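Local structure of putative dehydrogenase (Amycolatopsis orientalis, 5A9T) at residues 236-241 / 278-284; 7-11 / 61-67; 185-189 / 202-206; 97-103 / 163-169. The protein is an imine reductase that probably uses NADPH to reduce cyclic imines to chiral amines. All coordinates share one frame; numbering follows the deposited sequence.

Contact 1 of 4, residues 236-241 / 278-284; sequences GSLEMN and GESSYYS. With YLG ((1R)-1-methyl-1,2,3,4-tetrahydroisoquinoline), chain B.
Leu238, Tyr282 and Gly278 give up the most surface here. Leu238 is joined by its backbone: its N donates to Ser280 O at 2.8 Å. Its CG lies anti to the backbone N (chi1 -175°), and CD1 reaches Ser284 OG at 3.6 Å and the carbonyl of Tyr282. Gly278 O accepts from Glu239 N at 2.9 Å, in the carbonyl plane on a lone pair. A side chain on Gly278 would run into Glu239 OE1. The bonds to Ser280 O and Gly278 O tie 278-284 to the start of helix 238-255, where Ser237 is the N-cap. Ser237 OG accepts from Met240 N at 3.2 Å, within a capping box. A water bridges Gly236 O and Tyr282 N. The pocket for the bound (1R)-1-methyl-1,2,3,4-tetrahydroisoquinoline lies alongside, lined by Asn241, Tyr282 and Tyr283. Ligand atom C11 sits over the centre of one Tyr282 ring face, 3.6 Å from CD1. Asn241 meets the same ring at its edge, CG to Tyr282 CD2 3.7 Å, with amide and ring planes 78° apart. An alanine in place of Tyr282 would probably strip the ligand of this aromatic floor and leave Asn183 of the second subunit without the hydroxyl it bonds.

Contact 2 of 4, residues 7-11 / 61-67; sequences PVTVA and ASRLLVV
Thr9 and Val66 sit at the centre of the backbone ladder between strands 7-11 and 64-67. Thr9 N donates to Leu64 O at 3.0 Å. Val66 N donates to Thr9 O at 2.8 Å, and Ala11 N to Val66 O at 2.9 Å. All three bonds are nearly straight. The strands run parallel, with their axes 23° apart. Val10 CA also makes a CA-H...O contact with Val66 O at 3.3 Å.

Polar side chains meet at the entry to the second strand. Ser62 OG lies 2.8 Å from Thr9 OG1, and Thr9 OG1 is hydrogen-bonded to Ala58 O as well. One water links Pro7 O to Leu64 N.

Apolar side chains also meet on both faces. On one, Val8 and Leu64 lie side by side, and Val8 CG1, set anti to its own N (chi1 -179°), meets Val66 CG2 at 3.9 Å. Helix 15-26 packs on this face through Leu20, Ala21 and Leu24. On the other, Leu65 CD2 touches Thr9 CB at 3.8 Å, and Ala11 CB lies 4.4 Å from Val67 CG2.

Strand 7-11 lies between parallel strands 30-34 and 64-67 and runs into a glycine-rich turn with Gly14 and Gly17 of the NADP(+) site, characteristic of a Rossmann fold.

Contact 3 of 4, residues 185-189 / 202-206; sequences FLHAA and FTKLA
Phe202 meets Phe185 and Ala188 across two helices of the C-terminal domain. Its CE2 lies 3.6 Å from Ala188 CB, and CZ of the same ring is nearly as close to that methyl. CD2 of Phe202 comes 3.7 Å from Phe185 CE1. The two rings are near parallel, with planes at 26°, but they are slid apart and barely overlap. Their centroids are 5.8 Å apart. The side chains pass each other in opposite directions, one from each helix. Phe185 is also touched by Thr203, whose CG2 lies 3.9 Å from Phe185 CZ. Ala206 CB approaches the Phe185 ring at its edge, 4.3 Å from CE1. The same methyl lies over one face of the Phe202 ring, offset toward the rim.

Torsions and second-shell bonds set these groups. Phe202 has CG anti to the backbone N (chi1 178°), which sends its ring across to Ala188. Thr203 OG1 is hydrogen-bonded to Ala200 O, one turn back, and this leaves CG2 turned to Phe185. An alanine at Phe202 would probably open a gap beside Ala188 and leave the Phe185 ring freer to shift.

The second subunit adds to the packing. Its Tyr170 ring meets Phe202, and its Ile219 and Ala223 lie on Phe185 and Thr203. The short helical segments have axes 11.4 Å apart and an angle of 128° between their directions. No hydrogen bond joins the two segments. This is apolar helix-helix packing between the consecutive helices 166-193 and 199-228, within the helical C-terminal domain, where the second subunit packs against both helices.

Contact 4 of 4, residues 97-103 / 163-169; sequences GTPKEAN and EAGLAVL
This contact lies at the junction between the Rossmann-type domain and the long helix 166-193 that leads into the C-terminal domain. Pro99, in the first turn of helix 99-111, packs on Gly165 and Val168. Its CB lies 3.8 Å from Gly165 O. Pro99 CG touches Leu169 CB, the two side chains crossing at about a right angle. Gly165 sits in a type I turn from Glu163 to Leu166. A side chain there would collide with Pro99 CB. Ala102 comes in next to it, with CB 3.5 Å from Ala164 O. That carbonyl also accepts from Ser138 OG, which ties the turn to the sheet. Val168, in one of its two conformers, reaches back with CG1 to Gly97 and lies 3.6 Å from Gly97 O. Gly97 O is in turn bonded by His247 of the second subunit, whose Thr251 packs on Thr98 and Pro99. The helix start is capped by Thr98, whose OG1 accepts from Glu101 N at 3.1 Å. Glu101 folds back over the same turn, and its OE1 accepts from Gly97 N at 2.7 Å.

In the fold
Contact 2 lies in the Rossmann-type domain, and contacts 1 and 3 lie in the helical C-terminal domain. Contact 4 joins the two, with centres about 21 Å from contact 2 and about 34 Å from contacts 1 and 3. Contacts 3 and 4 share helix 166-193. Contact 1 lines the amine pocket. Contact 3 is further off, with the Phe185 side chain about 10 Å from a bound amine. Contacts 1, 3 and 4 all touch the second subunit, whereas no other chain touches contact 2. Contacts 1 and 2 are about 52 Å apart between centres, so within one chain the amine pocket and the cofactor-binding fold are far apart.

Contact 1 of 4, residues 236-241 / 278-284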
loop_
_atom_site.group_PDB
_atom_site.type_symbol
_atom_site.label_atom_id
_atom_site.label_comp_id
_atom_site.label_asym_id
_atom_site.label_seq_id
_atom_site.Cartn_x
_atom_site.Cartn_y
_atom_site.Cartn_z
ATOM N N GLY A 236 0.976 15.101 15.543
ATOM C CA GLY A 236 1.733 13.834 15.636
ATOM C C GLY A 236 3.050 13.923 14.939
ATOM O O GLY A 236 3.101 14.313 13.776
ATOM N N SER A 237 4.178 13.640 15.609
ATOM C CA SER A 237 5.428 13.908 15.076
ATOM C C SER A 237 6.123 12.635 14.556
ATOM O O SER A 237 5.773 11.520 14.898
ATOM C CB SER A 237 6.390 14.482 16.134
ATOM O OG SER A 237 6.709 13.504 17.132
ATOM N N LEU A 238 7.134 12.859 13.737
ATOM C CA LEU A 238 7.948 11.828 13.211
ATOM C C LEU A 238 8.569 11.034 14.335
ATOM O O LEU A 238 8.565 9.800 14.314
ATOM C CB LEU A 238 8.954 12.404 12.251
ATOM C CG LEU A 238 9.856 11.422 11.495
ATOM C CD1 LEU A 238 10.216 11.967 10.132
ATOM C CD2 LEU A 238 11.100 11.054 12.281
ATOM N N GLU A 239 9.180 11.736 15.305
ATOM C CA GLU A 239 9.763 10.943 16.378
ATOM C C GLU A 239 8.761 10.108 17.156
ATOM O O GLU A 239 9.106 8.996 17.694
ATOM C CB GLU A 239 10.627 11.900 17.237
ATOM C CG GLU A 239 9.817 12.841 18.108
ATOM C CD GLU A 239 10.616 14.065 18.662
ATOM O OE1 GLU A 239 11.853 14.134 18.492
ATOM O OE2 GLU A 239 9.959 14.981 19.208
ATOM N N MET A 240 7.475 10.431 17.328
ATOM C CA MET A 240 6.486 9.608 17.957
ATOM C C MET A 240 6.314 8.255 17.254
ATOM O O MET A 240 6.053 7.257 17.836
ATOM C CB MET A 240 5.157 10.290 18.134
ATOM C CG MET A 240 5.233 11.422 19.165
ATOM S SD MET A 240 3.826 12.545 19.014
ATOM C CE MET A 240 2.490 11.420 19.265
ATOM N N ASN A 241 6.477 8.274 15.968
ATOM C CA ASN A 241 6.441 7.070 15.120
ATOM C C ASN A 241 7.611 6.169 15.304
ATOM O O ASN A 241 7.440 4.943 15.072
ATOM C CB ASN A 241 6.229 7.483 13.645
ATOM C CG ASN A 241 4.863 8.020 13.383
ATOM O OD1 ASN A 241 4.674 9.288 13.415
ATOM N ND2 ASN A 241 3.935 7.213 13.236
ATOM N N GLY A 278 12.696 15.429 13.557
ATOM C CA GLY A 278 11.918 14.735 14.539
ATOM C C GLY A 278 10.610 15.337 15.007
ATOM O O GLY A 278 9.697 14.611 15.366
ATOM N N GLU A 279 10.551 16.679 15.103
ATOM C CA GLU A 279 9.304 17.307 15.562
ATOM C C GLU A 279 8.368 17.728 14.443
ATOM O O GLU A 279 7.267 18.275 14.729
ATOM C CB GLU A 279 9.681 18.618 16.351
ATOM C CG GLU A 279 10.656 18.282 17.485
ATOM C CD GLU A 279 11.022 19.502 18.343
ATOM O OE1 GLU A 279 10.176 20.378 18.500
ATOM O OE2 GLU A 279 12.164 19.567 18.866
ATOM N N SER A 280 8.799 17.457 13.204
ATOM C CA SER A 280 7.921 17.605 12.042
ATOM C C SER A 280 7.004 16.411 11.922
ATOM O O SER A 280 7.124 15.444 12.660
ATOM C CB SER A 280 8.754 17.752 10.798
ATOM O OG SER A 280 9.551 18.906 10.870
ATOM N N SER A 281 6.087 16.410 10.914
ATOM C CA SER A 281 5.220 15.236 10.788
ATOM C C SER A 281 6.015 14.090 10.114
ATOM O O SER A 281 7.103 14.297 9.597
ATOM C CB SER A 281 4.048 15.615 9.862
ATOM O OG SER A 281 4.555 15.740 8.507
ATOM N N TYR A 282 5.398 12.926 10.125
ATOM C CA TYR A 282 5.995 11.718 9.557
ATOM C C TYR A 282 6.453 11.973 8.147
ATOM O O TYR A 282 7.485 11.552 7.687
ATOM C CB TYR A 282 4.940 10.607 9.580
ATOM C CG TYR A 282 5.530 9.319 9.038
ATOM C CD1 TYR A 282 5.558 9.016 7.685
ATOM C CD2 TYR A 282 6.041 8.367 9.915
ATOM C CE1 TYR A 282 6.163 7.890 7.199
ATOM C CE2 TYR A 282 6.607 7.230 9.448
ATOM C CZ TYR A 282 6.746 6.992 8.080
ATOM O OH TYR A 282 7.330 5.818 7.664
ATOM N N TYR A 283 5.598 12.676 7.384
ATOM C CA TYR A 283 5.738 12.845 5.924
ATOM C C TYR A 283 6.941 13.653 5.530
ATOM O O TYR A 283 7.405 13.559 4.419
ATOM C CB TYR A 283 4.423 13.432 5.357
ATOM C CG TYR A 283 3.253 12.663 5.828
ATOM C CD1 TYR A 283 2.970 11.376 5.332
ATOM C CD2 TYR A 283 2.465 13.100 6.897
ATOM C CE1 TYR A 283 1.960 10.613 5.879
ATOM C CE2 TYR A 283 1.441 12.300 7.426
ATOM C CZ TYR A 283 1.213 11.080 6.924
ATOM O OH TYR A 283 0.209 10.308 7.407
ATOM N N SER A 284 7.541 14.408 6.508
ATOM C CA SER A 284 8.766 15.105 6.280
ATOM C C SER A 284 9.973 14.219 5.897
ATOM O O SER A 284 10.913 14.720 5.293
ATOM C CB SER A 284 9.149 15.947 7.477
ATOM O OG SER A 284 9.556 15.135 8.563
HETATM C C4 YLG B . 0.946 4.733 11.563
HETATM C C14 YLG B . 1.505 5.564 10.594
HETATM C C5 YLG B . 1.395 6.985 10.566
HETATM C C6 YLG B . 1.917 7.805 9.602
HETATM C C11 YLG B . 2.605 7.121 8.633
HETATM C C8 YLG B . -0.652 8.366 11.016
HETATM C C10 YLG B . 0.647 7.724 11.591
HETATM C C12 YLG B . 2.738 5.709 8.619
HETATM C C13 YLG B . 2.219 4.883 9.607
HETATM N N2 YLG B . 0.347 6.823 12.708
HETATM C C3 YLG B . -0.093 5.465 12.503
HETATM O O HOH W 1 2.874 12.594 11.573
#

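Contact 2 of 4, residues 7-11 / 61-67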
loop_
_atom_site.group_PDB
_atom_site.type_symbol
_atom_site.label_atom_id
_atom_site.label_comp_id
_atom_site.label_asym_id
_atom_site.label_seq_id
_atom_site.Cartn_x
_atom_site.Cartn_y
_atom_site.Cartn_z
ATOM N N PRO A 7 -4.591 0.675 -40.694
ATOM C CA PRO A 7 -3.412 -0.122 -40.666
ATOM C C PRO A 7 -2.549 0.270 -39.397
ATOM O O PRO A 7 -2.493 1.434 -39.005
ATOM C CB PRO A 7 -2.676 0.292 -41.949
ATOM C CG PRO A 7 -3.152 1.622 -42.234
ATOM C CD PRO A 7 -4.591 1.637 -41.835
ATOM N N VAL A 8 -1.930 -0.718 -38.789
ATOM C CA VAL A 8 -1.020 -0.476 -37.713
ATOM C C VAL A 8 0.138 -1.449 -37.874
ATOM O O VAL A 8 -0.095 -2.597 -38.272
ATOM C CB VAL A 8 -1.651 -0.744 -36.329
ATOM C CG1 VAL A 8 -0.602 -0.416 -35.255
ATOM C CG2 VAL A 8 -2.949 -0.013 -36.175
ATOM N N THR A 9 1.368 -1.048 -37.595
ATOM C CA THR A 9 2.481 -1.910 -37.573
ATOM C C THR A 9 2.895 -2.136 -36.126
ATOM O O THR A 9 3.019 -1.161 -35.363
ATOM C CB THR A 9 3.618 -1.312 -38.367
ATOM O OG1 THR A 9 3.292 -1.298 -39.767
ATOM C CG2 THR A 9 4.896 -2.082 -38.211
ATOM N N VAL A 10 3.256 -3.361 -35.780
ATOM C CA VAL A 10 3.905 -3.674 -34.501
ATOM C C VAL A 10 5.286 -4.180 -34.780
ATOM O O VAL A 10 5.463 -5.205 -35.501
ATOM C CB VAL A 10 3.075 -4.703 -33.725
ATOM C CG1 VAL A 10 3.833 -5.074 -32.440
ATOM C CG2 VAL A 10 1.695 -4.203 -33.420
ATOM N N ALA A 11 6.307 -3.509 -34.279
ATOM C CA ALA A 11 7.665 -3.904 -34.361
ATOM C C ALA A 11 8.175 -4.427 -33.033
ATOM O O ALA A 11 8.296 -3.688 -32.057
ATOM C CB ALA A 11 8.533 -2.745 -34.811
ATOM N N ALA A 61 4.120 0.288 -44.201
ATOM C CA ALA A 61 2.782 -0.283 -44.254
ATOM C C ALA A 61 1.737 0.589 -43.564
ATOM O O ALA A 61 0.534 0.466 -43.816
ATOM C CB ALA A 61 2.726 -1.679 -43.643
ATOM N N SER A 62 2.192 1.373 -42.577
ATOM C CA SER A 62 1.302 2.028 -41.644
ATOM C C SER A 62 1.849 3.374 -41.251
ATOM O O SER A 62 3.016 3.540 -41.191
ATOM C CB SER A 62 1.074 1.198 -40.334
ATOM O OG SER A 62 0.883 -0.192 -40.639
ATOM N N ARG A 63 0.940 4.317 -40.913
ATOM C CA ARG A 63 1.389 5.552 -40.310
ATOM C C ARG A 63 1.726 5.306 -38.805
ATOM O O ARG A 63 2.729 5.826 -38.300
ATOM C CB ARG A 63 0.372 6.652 -40.440
ATOM C CG ARG A 63 0.651 7.911 -39.619
ATOM C CD ARG A 63 -0.313 9.052 -39.983
ATOM N NE ARG A 63 -0.351 10.140 -38.957
ATOM C CZ ARG A 63 0.557 11.053 -38.793
ATOM N NH1 ARG A 63 1.684 11.109 -39.495
ATOM N NH2 ARG A 63 0.447 12.025 -37.901
ATOM N N LEU A 64 0.879 4.513 -38.142
ATOM C CA LEU A 64 1.043 4.219 -36.704
ATOM C C LEU A 64 1.932 3.017 -36.521
ATOM O O LEU A 64 1.625 1.913 -36.977
ATOM C CB LEU A 64 -0.343 3.967 -36.070
ATOM C CG LEU A 64 -0.229 3.611 -34.556
ATOM C CD1 LEU A 64 0.345 4.722 -33.778
ATOM C CD2 LEU A 64 -1.604 3.216 -34.089
ATOM N N LEU A 65 3.088 3.266 -35.909
ATOM C CA LEU A 65 4.133 2.253 -35.665
ATOM C C LEU A 65 4.201 2.066 -34.151
ATOM O O LEU A 65 4.658 2.951 -33.439
ATOM C CB LEU A 65 5.471 2.672 -36.178
ATOM C CG LEU A 65 5.433 3.216 -37.614
ATOM C CD1 LEU A 65 6.778 3.884 -38.000
ATOM C CD2 LEU A 65 5.000 2.193 -38.686
ATOM N N VAL A 66 3.758 0.917 -33.668
ATOM C CA VAL A 66 3.818 0.528 -32.250
ATOM C C VAL A 66 5.042 -0.268 -31.973
ATOM O O VAL A 66 5.229 -1.334 -32.666
ATOM C CB VAL A 66 2.564 -0.255 -31.889
ATOM C CG1 VAL A 66 2.617 -0.724 -30.442
ATOM C CG2 VAL A 66 1.319 0.611 -32.006
ATOM N N VAL A 67 6.016 0.257 -31.236
ATOM C CA VAL A 67 7.338 -0.340 -31.120
ATOM C C VAL A 67 7.452 -0.952 -29.705
ATOM O O VAL A 67 7.225 -0.233 -28.711
ATOM C CB VAL A 67 8.411 0.653 -31.440
ATOM C CG1 VAL A 67 9.779 -0.014 -31.315
ATOM C CG2 VAL A 67 8.269 1.214 -32.828
HETATM O O HOH W 2 -1.562 3.858 -39.685
HETATM O O HOH W 3 -0.467 -2.488 -41.606
#

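Contact 3 of 4, residues 185-189 / 202-206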
loop_
_atom_site.group_PDB
_atom_site.type_symbol
_atom_site.label_atom_id
_atom_site.label_comp_id
_atom_site.label_asym_id
_atom_site.label_seq_id
_atom_site.Cartn_x
_atom_site.Cartn_y
_atom_site.Cartn_z
ATOM N N PHE A 185 2.580 -5.685 3.249
ATOM C CA PHE A 185 1.547 -6.687 3.381
ATOM C C PHE A 185 2.093 -8.036 3.833
ATOM O O PHE A 185 1.479 -8.702 4.663
ATOM C CB PHE A 185 0.724 -6.829 2.090
ATOM C CG PHE A 185 -0.164 -8.004 2.128
ATOM C CD1 PHE A 185 -1.420 -7.912 2.781
ATOM C CD2 PHE A 185 0.199 -9.225 1.614
ATOM C CE1 PHE A 185 -2.208 -9.041 2.926
ATOM C CE2 PHE A 185 -0.622 -10.328 1.736
ATOM C CZ PHE A 185 -1.778 -10.272 2.434
ATOM N N LEU A 186 3.194 -8.466 3.228
ATOM C CA LEU A 186 3.728 -9.791 3.552
ATOM C C LEU A 186 4.270 -9.842 4.962
ATOM O O LEU A 186 4.099 -10.857 5.647
ATOM C CB LEU A 186 4.860 -10.144 2.538
ATOM C CG LEU A 186 4.323 -10.394 1.153
ATOM C CD1 LEU A 186 5.486 -10.527 0.176
ATOM C CD2 LEU A 186 3.379 -11.562 0.981
ATOM N N HIS A 187 4.835 -8.748 5.485
ATOM C CA HIS A 187 5.261 -8.719 6.861
ATOM C C HIS A 187 4.045 -8.835 7.823
ATOM O O HIS A 187 4.062 -9.586 8.813
ATOM C CB HIS A 187 6.093 -7.454 7.206
ATOM C CG HIS A 187 6.661 -7.525 8.550
ATOM N ND1 HIS A 187 6.182 -6.871 9.657
ATOM C CD2 HIS A 187 7.681 -8.314 8.966
ATOM C CE1 HIS A 187 6.904 -7.245 10.711
ATOM N NE2 HIS A 187 7.779 -8.143 10.311
ATOM N N ALA A 188 2.992 -8.083 7.484
ATOM C CA ALA A 188 1.745 -8.159 8.192
ATOM C C ALA A 188 1.151 -9.568 8.189
ATOM O O ALA A 188 0.660 -10.073 9.208
ATOM C CB ALA A 188 0.789 -7.193 7.616
ATOM N N ALA A 189 1.165 -10.213 7.021
ATOM C CA ALA A 189 0.682 -11.566 6.862
ATOM C C ALA A 189 1.500 -12.533 7.698
ATOM O O ALA A 189 0.957 -13.450 8.293
ATOM C CB ALA A 189 0.585 -11.933 5.388
ATOM N N PHE A 202 -6.781 -12.824 6.053
ATOM C CA PHE A 202 -6.211 -11.524 6.519
ATOM C C PHE A 202 -6.573 -10.462 5.422
ATOM O O PHE A 202 -6.879 -9.283 5.735
ATOM C CB PHE A 202 -4.740 -11.599 6.701
ATOM C CG PHE A 202 -4.067 -10.339 7.121
ATOM C CD1 PHE A 202 -4.506 -9.617 8.241
ATOM C CD2 PHE A 202 -3.017 -9.832 6.412
ATOM C CE1 PHE A 202 -3.846 -8.455 8.616
ATOM C CE2 PHE A 202 -2.370 -8.648 6.810
ATOM C CZ PHE A 202 -2.818 -7.973 7.897
ATOM N N THR A 203 -6.552 -10.823 4.143
ATOM C CA THR A 203 -6.892 -9.798 3.116
ATOM C C THR A 203 -8.240 -9.125 3.185
ATOM O O THR A 203 -8.478 -8.018 2.749
ATOM C CB THR A 203 -6.777 -10.324 1.656
ATOM O OG1 THR A 203 -7.899 -11.275 1.457
ATOM C CG2 THR A 203 -5.493 -10.919 1.412
ATOM N N LYS A 204 -9.217 -9.840 3.777
ATOM C CA LYS A 204 -10.574 -9.232 4.021
ATOM C C LYS A 204 -10.496 -7.937 4.790
ATOM O O LYS A 204 -11.121 -6.936 4.415
ATOM C CB LYS A 204 -11.463 -10.244 4.760
ATOM C CG LYS A 204 -11.708 -11.492 3.921
ATOM C CD LYS A 204 -12.530 -12.527 4.714
ATOM C CE LYS A 204 -12.779 -13.725 3.882
ATOM N NZ LYS A 204 -13.591 -14.633 4.697
ATOM N N LEU A 205 -9.687 -7.886 5.831
ATOM C CA LEU A 205 -9.523 -6.654 6.513
ATOM C C LEU A 205 -8.345 -5.812 5.926
ATOM O O LEU A 205 -8.479 -4.616 5.749
ATOM C CB LEU A 205 -9.315 -6.869 7.998
ATOM C CG LEU A 205 -10.615 -7.208 8.725
ATOM C CD1 LEU A 205 -10.287 -7.699 10.093
ATOM C CD2 LEU A 205 -11.499 -6.017 8.879
ATOM N N ALA A 206 -7.272 -6.427 5.514
ATOM C CA ALA A 206 -6.090 -5.671 5.130
ATOM C C ALA A 206 -6.262 -4.984 3.758
ATOM O O ALA A 206 -5.762 -3.860 3.609
ATOM C CB ALA A 206 -4.850 -6.563 5.152
#

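Contact 4 of 4, residues 97-103 / 163-169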
loop_
_atom_site.group_PDB
_atom_site.type_symbol
_atom_site.label_atom_id
_atom_site.label_comp_id
_atom_site.label_asym_id
_atom_site.label_seq_id
_atom_site.Cartn_x
_atom_site.Cartn_y
_atom_site.Cartn_z
ATOM N N GLY A 97 13.655 2.291 -21.676
ATOM C CA GLY A 97 14.245 1.800 -20.352
ATOM C C GLY A 97 14.169 2.850 -19.264
ATOM O O GLY A 97 13.837 2.512 -18.028
ATOM N N THR A 98 14.469 4.094 -19.618
ATOM C CA THR A 98 14.561 5.205 -18.709
ATOM C C THR A 98 14.011 6.508 -19.175
ATOM O O THR A 98 13.811 6.683 -20.400
ATOM C CB THR A 98 16.048 5.533 -18.366
ATOM O OG1 THR A 98 16.690 6.024 -19.554
ATOM C CG2 THR A 98 16.816 4.291 -17.868
ATOM N N PRO A 99 13.799 7.512 -18.353
ATOM C CA PRO A 99 13.331 8.771 -18.842
ATOM C C PRO A 99 14.284 9.433 -19.828
ATOM O O PRO A 99 13.853 9.966 -20.871
ATOM C CB PRO A 99 13.132 9.652 -17.587
ATOM C CG PRO A 99 12.864 8.644 -16.546
ATOM C CD PRO A 99 13.695 7.472 -16.838
ATOM N N LYS A 100 15.565 9.343 -19.605
ATOM C CA LYS A 100 16.531 9.983 -20.511
ATOM C C LYS A 100 16.431 9.302 -21.874
ATOM O O LYS A 100 16.515 10.066 -22.898
ATOM C CB LYS A 100 17.967 9.847 -19.883
ATOM C CG LYS A 100 19.179 9.805 -20.818
ATOM N N GLU A 101 16.237 7.983 -21.950
ATOM C CA GLU A 101 16.154 7.223 -23.204
ATOM C C GLU A 101 14.885 7.613 -23.946
ATOM O O GLU A 101 14.898 7.925 -25.153
ATOM C CB GLU A 101 16.112 5.740 -22.955
ATOM C CG GLU A 101 17.416 5.067 -22.540
ATOM C CD GLU A 101 17.250 3.557 -22.472
ATOM O OE1 GLU A 101 16.131 2.999 -22.619
ATOM O OE2 GLU A 101 18.215 2.878 -22.258
ATOM N N ALA A 102 13.807 7.767 -23.252
ATOM C CA ALA A 102 12.582 8.381 -23.881
ATOM C C ALA A 102 12.825 9.716 -24.495
ATOM O O ALA A 102 12.349 9.939 -25.629
ATOM C CB ALA A 102 11.405 8.466 -22.871
ATOM N N ASN A 103 13.477 10.647 -23.799
ATOM C CA ASN A 103 13.777 11.953 -24.316
ATOM C C ASN A 103 14.679 11.906 -25.535
ATOM O O ASN A 103 14.495 12.743 -26.476
ATOM C CB ASN A 103 14.426 12.738 -23.197
ATOM C CG ASN A 103 13.426 13.616 -22.582
ATOM O OD1 ASN A 103 13.139 14.659 -23.135
ATOM N ND2 ASN A 103 12.699 13.110 -21.657
ATOM N N GLU A 163 6.339 15.958 -21.695
ATOM C CA GLU A 163 7.680 15.524 -21.507
ATOM C C GLU A 163 7.799 14.044 -21.789
ATOM O O GLU A 163 7.087 13.216 -21.161
ATOM C CB GLU A 163 8.129 15.829 -20.055
ATOM C CG GLU A 163 9.606 15.487 -19.747
ATOM C CD GLU A 163 9.964 15.625 -18.252
ATOM O OE1 GLU A 163 9.295 16.368 -17.490
ATOM O OE2 GLU A 163 10.923 14.987 -17.818
ATOM N N ALA A 164 8.688 13.637 -22.654
ATOM C CA ALA A 164 8.711 12.320 -23.152
ATOM C C ALA A 164 8.931 11.221 -22.033
ATOM O O ALA A 164 8.379 10.124 -22.084
ATOM C CB ALA A 164 9.729 12.152 -24.276
ATOM N N GLY A 165 9.750 11.573 -21.043
ATOM C CA GLY A 165 10.106 10.612 -19.996
ATOM C C GLY A 165 9.043 10.471 -18.885
ATOM O O GLY A 165 9.334 9.665 -17.961
ATOM N N LEU A 166 7.940 11.156 -18.848
ATOM C CA LEU A 166 6.960 11.116 -17.716
ATOM C C LEU A 166 6.347 9.719 -17.552
ATOM O O LEU A 166 6.218 9.200 -16.423
ATOM C CB LEU A 166 5.851 12.110 -17.750
ATOM C CG LEU A 166 6.223 13.555 -17.614
ATOM C CD1 LEU A 166 5.045 14.359 -18.050
ATOM C CD2 LEU A 166 6.539 13.875 -16.120
ATOM N N ALA A 167 6.020 9.014 -18.663
ATOM C CA ALA A 167 5.451 7.680 -18.456
ATOM C C ALA A 167 6.377 6.727 -17.874
ATOM O O ALA A 167 5.936 5.994 -16.907
ATOM C CB ALA A 167 4.929 7.148 -19.840
ATOM N N VAL A 168 7.637 6.640 -18.267
ATOM C CA VAL A 168 8.633 5.700 -17.674
ATOM C C VAL A 168 8.827 6.136 -16.229
ATOM O O VAL A 168 8.984 5.275 -15.364
ATOM C CB VAL A 168 10.048 5.656 -18.349
ATOM C CG1 VAL A 168 10.991 4.659 -17.624
ATOM C CG2 VAL A 168 9.943 5.181 -19.769
ATOM N N LEU A 169 8.859 7.436 -15.972
ATOM C CA LEU A 169 9.127 7.882 -14.593
ATOM C C LEU A 169 7.920 7.442 -13.721
ATOM O O LEU A 169 8.154 6.972 -12.575
ATOM C CB LEU A 169 9.318 9.349 -14.554
ATOM C CG LEU A 169 9.616 9.995 -13.211
ATOM C CD1 LEU A 169 10.863 9.407 -12.603
ATOM C CD2 LEU A 169 9.725 11.492 -13.357
#